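Local coordinates for tannase (Fusobacterium nucleatum subsp. nucleatum ATCC 25586, PDB 6YQ4), which probably hydrolyses the ester bonds of gallotannins, as a magnesium-binding tannase with an alpha/beta-hydrolase type of fold, at residues Ala132-Ile136 with Ile417-Met421; His378-Phe384 with Pro410-Asp414. All blocks are in the same frame, centred on the assembly; numbering follows the deposited sequence.

Overall arrangement
Both contacts lie on the same side of the chain's centre, away from the magnesium site, with their centres about 15 Å apart. Along the chain, contact 2 is nested inside the long loop that contact 1 closes. Contact 2 joins the start of helix 381-394 to the loop leading into helix 415-420; contact 1 then packs the end of helix 415-420 on the start of helix 134-148. The two meet directly where I418, whose side chain points away from 132-136, packs its CD1 3.6 Å from F379 O and its CG1 3.8 Å from A413 CB. Segments 378-384 and 410-421 are thus joined to each other and, through contact 1, to a helix of the probable alpha/beta-hydrolase core.

Contact 1: residues Ala132-Ile136 with Ile417-Met421; sequences APAAI and IIKMM
The carbonyl oxygen of M420 is hydrogen-bonded to the hydroxyl of Y184 and has the methyl CG2 of I136 4.2 Å away. Around it the C-terminal end of helix 415-420 packs on the N-terminal end of helix 134-148, a helix within the alpha/beta-hydrolase family region. P133, the N-cap residue of that helix, follows a cis peptide bond. No hydrogen bond links 132-136 to 417-421; the join is apolar and largely buried. I417 sends the branch methyl CG2 to A132, 3.7 Å from its CB and 3.6 Å from its O. M420 crosses the P133 ring obliquely, with SD 4.2 Å from P133 CG, and Y187 of helix 185-191 touches both of these residues. M421 does most of the bridging: bends at chi2 (-55°) and chi3 fold the chain back, so that the sulfur comes nearer the other segment than the methyl does. Its SD lies beside I136 CG2, while L171 and L174 of helix 167-177 also touch this side chain. The same folded chain brings SD to 3.9 Å from A132 CB and 4.0 Å from P133 CA.

Contact 2: residues His378-Phe384 with Pro410-Asp414; sequences HFTKFSF and PKMAD
H378 and M412 form a single beta bridge in which H378 uses both of its backbone polar groups: its N donates to K411 O (3.0 Å, 168° at the hydrogen), and its O accepts from A413 N at 2.9 Å. Pairing one residue with the two neighbours of its partner is the parallel pattern, and it ties the loop before helix 415-420 to the residues leading into helix 381-394. D357, outside the two segments, satisfies several polar atoms of 378-383. Its OD1 is hydrogen-bonded to H378 ND1, its OD2 to F379 N and T380 OG1, and its backbone O to S383 OG. T380, the N-cap of helix 381-394, also accepts from S383 N with OG1 (3.2 Å), while K381 NZ forms a salt bridge with D385. The imidazole of H378 carries F384 CA and S383 O over one face and meets P410 CB at its edge, 3.6 Å from CD2. P410 O lies at the edge of the F384 ring, and P410 CG packs 3.7 Å from F384 CE1, the two side chains crossing at about a right angle. M412, bent at chi2 (82°) and chi3, brings CE to 3.5 Å from F384 CB and 3.4 Å from T380 O; its SD makes an oblique Met-aromatic contact, 5.2 Å from the F384 ring centroid. With ND1 bonded to a carboxylate and P410 CB at its edge, the imidazole is probably limited in its rotation, and the negative charge of D357 may raise its basicity.

Contact 1: residues Ala132-Ile136 with Ile417-Met421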
ATOM      1  N   ALA A 132       3.734 -11.206  -9.675  1.00 32.44           N
ATOM      2  CA  ALA A 132       4.421  -9.940  -9.899  1.00 29.59           C
ATOM      3  C   ALA A 132       5.038  -9.914 -11.296  1.00 32.24           C
ATOM      4  O   ALA A 132       5.639 -10.902 -11.726  1.00 32.09           O
ATOM      5  CB  ALA A 132       5.502  -9.754  -8.834  1.00 23.17           C
ATOM      6  N   PRO A 133       4.936  -8.804 -12.030  1.00 40.19           N
ATOM      7  CA  PRO A 133       4.402  -7.480 -11.689  1.00 33.93           C
ATOM      8  C   PRO A 133       3.001  -7.165 -12.253  1.00 34.20           C
ATOM      9  O   PRO A 133       2.727  -6.007 -12.533  1.00 36.92           O
ATOM     10  CB  PRO A 133       5.446  -6.559 -12.311  1.00 23.27           C
ATOM     11  CG  PRO A 133       5.829  -7.321 -13.604  1.00 24.81           C
ATOM     12  CD  PRO A 133       5.699  -8.780 -13.294  1.00 34.94           C
ATOM     13  N   ALA A 134       2.127  -8.169 -12.371  1.00 34.26           N
ATOM     14  CA  ALA A 134       0.828  -7.977 -13.020  1.00 33.43           C
ATOM     15  C   ALA A 134       0.017  -6.834 -12.402  1.00 29.21           C
ATOM     16  O   ALA A 134      -0.565  -6.018 -13.123  1.00 30.77           O
ATOM     17  CB  ALA A 134       0.011  -9.280 -12.972  1.00 31.95           C
ATOM     18  N   ALA A 135      -0.094  -6.790 -11.073  1.00 28.95           N
ATOM     19  CA  ALA A 135      -1.026  -5.823 -10.489  1.00 28.69           C
ATOM     20  C   ALA A 135      -0.573  -4.389 -10.733  1.00 23.39           C
ATOM     21  O   ALA A 135      -1.412  -3.510 -10.965  1.00 20.62           O
ATOM     22  CB  ALA A 135      -1.221  -6.068  -8.990  1.00 22.74           C
ATOM     23  N   ILE A 136       0.741  -4.126 -10.686  1.00 26.75           N
ATOM     24  CA  ILE A 136       1.202  -2.764 -10.941  1.00 32.59           C
ATOM     25  C   ILE A 136       1.044  -2.448 -12.423  1.00 39.21           C
ATOM     26  O   ILE A 136       0.725  -1.314 -12.793  1.00 43.58           O
ATOM     27  CB  ILE A 136       2.643  -2.524 -10.416  1.00 31.05           C
ATOM     28  CG1 ILE A 136       3.044  -1.062 -10.635  1.00 20.14           C
ATOM     29  CG2 ILE A 136       3.692  -3.427 -11.060  1.00 28.31           C
ATOM     30  CD1 ILE A 136       2.123  -0.107  -9.918  1.00 19.52           C
ATOM     31  N   ILE A 417      12.206  -8.234 -11.235  1.00 31.33           N
ATOM     32  CA  ILE A 417      10.825  -8.232 -10.774  1.00 31.03           C
ATOM     33  C   ILE A 417      10.740  -7.838  -9.307  1.00 23.87           C
ATOM     34  O   ILE A 417       9.801  -7.152  -8.893  1.00 28.63           O
ATOM     35  CB  ILE A 417      10.200  -9.618 -11.047  1.00 30.50           C
ATOM     36  CG1 ILE A 417      10.149  -9.857 -12.564  1.00 30.47           C
ATOM     37  CG2 ILE A 417       8.816  -9.703 -10.449  1.00 29.38           C
ATOM     38  CD1 ILE A 417       9.452 -11.122 -12.982  1.00 28.38           C
ATOM     39  N   ILE A 418      11.710  -8.250  -8.497  1.00 24.00           N
ATOM     40  CA  ILE A 418      11.793  -7.695  -7.150  1.00 26.67           C
ATOM     41  C   ILE A 418      11.892  -6.175  -7.222  1.00 30.79           C
ATOM     42  O   ILE A 418      11.208  -5.457  -6.477  1.00 33.37           O
ATOM     43  CB  ILE A 418      12.979  -8.314  -6.386  1.00 25.22           C
ATOM     44  CG1 ILE A 418      12.826  -9.839  -6.339  1.00 28.30           C
ATOM     45  CG2 ILE A 418      13.070  -7.743  -4.991  1.00 22.35           C
ATOM     46  CD1 ILE A 418      13.913 -10.559  -5.559  1.00 32.99           C
ATOM     47  N   LYS A 419      12.708  -5.664  -8.152  1.00 28.24           N
ATOM     48  CA  LYS A 419      12.860  -4.219  -8.314  1.00 33.44           C
ATOM     49  C   LYS A 419      11.535  -3.557  -8.668  1.00 33.28           C
ATOM     50  O   LYS A 419      11.123  -2.574  -8.029  1.00 28.76           O
ATOM     51  CB  LYS A 419      13.893  -3.911  -9.390  1.00 32.08           C
ATOM     52  CG  LYS A 419      14.075  -2.421  -9.561  1.00 32.41           C
ATOM     53  CD  LYS A 419      14.799  -2.045 -10.870  1.00 33.08           C
ATOM     54  CE  LYS A 419      14.536  -0.566 -11.200  1.00 33.13           C
ATOM     55  NZ  LYS A 419      15.415  -0.054 -12.255  1.00 26.28           N
ATOM     56  N   MET A 420      10.846  -4.093  -9.679  1.00 32.12           N
ATOM     57  CA  MET A 420       9.619  -3.474 -10.176  1.00 29.21           C
ATOM     58  C   MET A 420       8.510  -3.394  -9.140  1.00 28.64           C
ATOM     59  O   MET A 420       7.520  -2.684  -9.386  1.00 20.75           O
ATOM     60  CB  MET A 420       9.093  -4.226 -11.389  1.00 29.62           C
ATOM     61  CG  MET A 420       9.771  -3.831 -12.691  1.00 40.33           C
ATOM     62  SD  MET A 420       9.038  -4.730 -14.079  1.00 43.54           S
ATOM     63  CE  MET A 420      10.126  -6.127 -14.085  1.00 35.90           C
ATOM     64  N   MET A 421       8.619  -4.115  -8.018  1.00 21.73           N
ATOM     65  CA  MET A 421       7.600  -4.054  -6.978  1.00 25.24           C
ATOM     66  C   MET A 421       7.969  -3.097  -5.863  1.00 27.71           C
ATOM     67  O   MET A 421       7.170  -2.933  -4.936  1.00 22.56           O
ATOM     68  CB  MET A 421       7.326  -5.444  -6.367  1.00 27.90           C
ATOM     69  CG  MET A 421       6.801  -6.485  -7.332  1.00 26.88           C
ATOM     70  SD  MET A 421       5.312  -5.921  -8.165  1.00 32.17           S
ATOM     71  CE  MET A 421       4.247  -5.374  -6.788  1.00 20.47           C
TER

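Contact 2: residues His378-Phe384 with Pro410-Asp414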
ATOM      1  N   HIS A 378      11.494 -17.323  -3.178  1.00 33.51           N
ATOM      2  CA  HIS A 378      12.166 -16.403  -2.281  1.00 38.44           C
ATOM      3  C   HIS A 378      12.416 -15.080  -2.980  1.00 40.92           C
ATOM      4  O   HIS A 378      12.336 -14.974  -4.205  1.00 42.60           O
ATOM      5  CB  HIS A 378      13.487 -16.985  -1.792  1.00 39.23           C
ATOM      6  CG  HIS A 378      13.320 -18.270  -1.056  1.00 36.27           C
ATOM      7  ND1 HIS A 378      12.618 -18.351   0.127  1.00 33.84           N
ATOM      8  CD2 HIS A 378      13.704 -19.533  -1.362  1.00 38.05           C
ATOM      9  CE1 HIS A 378      12.594 -19.612   0.530  1.00 43.59           C
ATOM     10  NE2 HIS A 378      13.249 -20.348  -0.351  1.00 42.71           N
ATOM     11  N   PHE A 379      12.716 -14.064  -2.170  1.00 35.75           N
ATOM     12  CA  PHE A 379      13.100 -12.761  -2.698  1.00 34.97           C
ATOM     13  C   PHE A 379      14.144 -12.073  -1.823  1.00 34.14           C
ATOM     14  O   PHE A 379      14.428 -10.885  -2.039  1.00 29.05           O
ATOM     15  CB  PHE A 379      11.879 -11.842  -2.860  1.00 32.10           C
ATOM     16  CG  PHE A 379      10.902 -11.912  -1.728  1.00 32.19           C
ATOM     17  CD1 PHE A 379      10.880 -10.921  -0.751  1.00 33.03           C
ATOM     18  CD2 PHE A 379       9.993 -12.971  -1.641  1.00 25.94           C
ATOM     19  CE1 PHE A 379       9.958 -10.975   0.307  1.00 28.91           C
ATOM     20  CE2 PHE A 379       9.070 -13.045  -0.603  1.00 22.43           C
ATOM     21  CZ  PHE A 379       9.051 -12.044   0.380  1.00 33.91           C
ATOM     22  N   THR A 380      14.719 -12.765  -0.850  1.00 28.27           N
ATOM     23  CA  THR A 380      15.799 -12.235  -0.050  1.00 30.23           C
ATOM     24  C   THR A 380      16.939 -13.227  -0.133  1.00 37.07           C
ATOM     25  O   THR A 380      16.724 -14.433  -0.265  1.00 38.81           O
ATOM     26  CB  THR A 380      15.405 -12.012   1.424  1.00 33.13           C
ATOM     27  OG1 THR A 380      15.141 -13.279   2.063  1.00 33.75           O
ATOM     28  CG2 THR A 380      14.169 -11.135   1.512  1.00 22.71           C
ATOM     29  N   LYS A 381      18.155 -12.698  -0.089  1.00 33.46           N
ATOM     30  CA  LYS A 381      19.314 -13.564   0.024  1.00 32.77           C
ATOM     31  C   LYS A 381      19.256 -14.393   1.299  1.00 30.69           C
ATOM     32  O   LYS A 381      19.778 -15.513   1.336  1.00 36.53           O
ATOM     33  CB  LYS A 381      20.582 -12.705  -0.019  1.00 35.79           C
ATOM     34  CG  LYS A 381      21.878 -13.468   0.104  1.00 39.36           C
ATOM     35  CD  LYS A 381      23.001 -12.569   0.589  1.00 41.67           C
ATOM     36  CE  LYS A 381      24.261 -13.371   0.718  1.00 42.30           C
ATOM     37  NZ  LYS A 381      24.291 -14.385  -0.374  1.00 43.63           N
ATOM     38  N   PHE A 382      18.621 -13.869   2.349  1.00 29.40           N
ATOM     39  CA  PHE A 382      18.722 -14.500   3.661  1.00 35.02           C
ATOM     40  C   PHE A 382      17.967 -15.836   3.698  1.00 35.93           C
ATOM     41  O   PHE A 382      18.524 -16.870   4.080  1.00 38.17           O
ATOM     42  CB  PHE A 382      18.210 -13.540   4.746  1.00 26.68           C
ATOM     43  CG  PHE A 382      18.118 -14.170   6.101  1.00 30.38           C
ATOM     44  CD1 PHE A 382      19.220 -14.185   6.944  1.00 35.24           C
ATOM     45  CD2 PHE A 382      16.944 -14.797   6.520  1.00 35.40           C
ATOM     46  CE1 PHE A 382      19.159 -14.813   8.190  1.00 32.38           C
ATOM     47  CE2 PHE A 382      16.864 -15.440   7.760  1.00 27.41           C
ATOM     48  CZ  PHE A 382      17.969 -15.444   8.598  1.00 38.14           C
ATOM     49  N   SER A 383      16.689 -15.820   3.327  1.00 33.97           N
ATOM     50  CA  SER A 383      15.888 -17.032   3.328  1.00 35.20           C
ATOM     51  C   SER A 383      16.347 -17.997   2.247  1.00 36.97           C
ATOM     52  O   SER A 383      16.346 -19.215   2.463  1.00 39.89           O
ATOM     53  CB  SER A 383      14.417 -16.671   3.150  1.00 35.29           C
ATOM     54  OG  SER A 383      14.034 -15.724   4.138  1.00 35.05           O
ATOM     55  N   PHE A 384      16.758 -17.479   1.087  1.00 33.45           N
ATOM     56  CA  PHE A 384      17.236 -18.365   0.033  1.00 37.14           C
ATOM     57  C   PHE A 384      18.482 -19.122   0.482  1.00 42.64           C
ATOM     58  O   PHE A 384      18.546 -20.354   0.369  1.00 46.78           O
ATOM     59  CB  PHE A 384      17.502 -17.573  -1.250  1.00 31.37           C
ATOM     60  CG  PHE A 384      18.165 -18.383  -2.339  1.00 36.31           C
ATOM     61  CD1 PHE A 384      17.408 -19.161  -3.206  1.00 42.01           C
ATOM     62  CD2 PHE A 384      19.552 -18.376  -2.493  1.00 34.60           C
ATOM     63  CE1 PHE A 384      18.017 -19.925  -4.210  1.00 42.20           C
ATOM     64  CE2 PHE A 384      20.170 -19.142  -3.493  1.00 37.62           C
ATOM     65  CZ  PHE A 384      19.392 -19.921  -4.353  1.00 37.80           C
ATOM     66  N   PRO A 410      15.624 -24.496  -3.497  1.00 58.21           N
ATOM     67  CA  PRO A 410      14.867 -23.242  -3.470  1.00 46.93           C
ATOM     68  C   PRO A 410      14.976 -22.491  -4.782  1.00 46.07           C
ATOM     69  O   PRO A 410      15.951 -22.617  -5.525  1.00 49.46           O
ATOM     70  CB  PRO A 410      15.522 -22.468  -2.324  1.00 45.71           C
ATOM     71  CG  PRO A 410      16.941 -22.930  -2.340  1.00 47.25           C
ATOM     72  CD  PRO A 410      16.903 -24.376  -2.771  1.00 53.45           C
ATOM     73  N   LYS A 411      13.943 -21.709  -5.067  1.00 41.81           N
ATOM     74  CA  LYS A 411      13.947 -20.818  -6.216  1.00 42.16           C
ATOM     75  C   LYS A 411      13.961 -19.372  -5.750  1.00 44.39           C
ATOM     76  O   LYS A 411      13.341 -19.031  -4.739  1.00 41.02           O
ATOM     77  CB  LYS A 411      12.744 -21.088  -7.113  1.00 38.43           C
ATOM     78  CG  LYS A 411      12.967 -22.285  -8.007  1.00 37.90           C
ATOM     79  CD  LYS A 411      11.650 -22.916  -8.442  1.00 50.31           C
ATOM     80  CE  LYS A 411      11.727 -24.446  -8.405  1.00 51.66           C
ATOM     81  NZ  LYS A 411      13.036 -25.000  -8.924  1.00 51.16           N
ATOM     82  N   MET A 412      14.693 -18.530  -6.475  1.00 49.31           N
ATOM     83  CA  MET A 412      14.794 -17.109  -6.172  1.00 31.47           C
ATOM     84  C   MET A 412      14.122 -16.300  -7.271  1.00 33.13           C
ATOM     85  O   MET A 412      14.377 -16.535  -8.455  1.00 38.11           O
ATOM     86  CB  MET A 412      16.256 -16.685  -6.029  1.00 36.96           C
ATOM     87  CG  MET A 412      16.436 -15.174  -5.765  1.00 33.14           C
ATOM     88  SD  MET A 412      16.223 -14.707  -4.033  1.00 39.26           S
ATOM     89  CE  MET A 412      17.898 -14.914  -3.455  1.00 51.60           C
ATOM     90  N   ALA A 413      13.281 -15.335  -6.878  1.00 33.62           N
ATOM     91  CA  ALA A 413      12.620 -14.449  -7.834  1.00 33.38           C
ATOM     92  C   ALA A 413      13.631 -13.692  -8.688  1.00 29.10           C
ATOM     93  O   ALA A 413      14.746 -13.416  -8.257  1.00 29.25           O
ATOM     94  CB  ALA A 413      11.731 -13.437  -7.106  1.00 27.41           C
ATOM     95  N   ASP A 414      13.223 -13.343  -9.906  1.00 29.47           N
ATOM     96  CA  ASP A 414      14.056 -12.529 -10.789  1.00 30.00           C
ATOM     97  C   ASP A 414      14.321 -11.130 -10.193  1.00 34.29           C
ATOM     98  O   ASP A 414      13.410 -10.438  -9.722  1.00 31.92           O
ATOM     99  CB  ASP A 414      13.372 -12.449 -12.157  1.00 40.40           C
ATOM    100  CG  ASP A 414      14.022 -11.450 -13.106  1.00 67.41           C
ATOM    101  OD1 ASP A 414      15.152 -10.965 -12.859  1.00 74.68           O
ATOM    102  OD2 ASP A 414      13.377 -11.151 -14.136  1.00 78.11           O
TER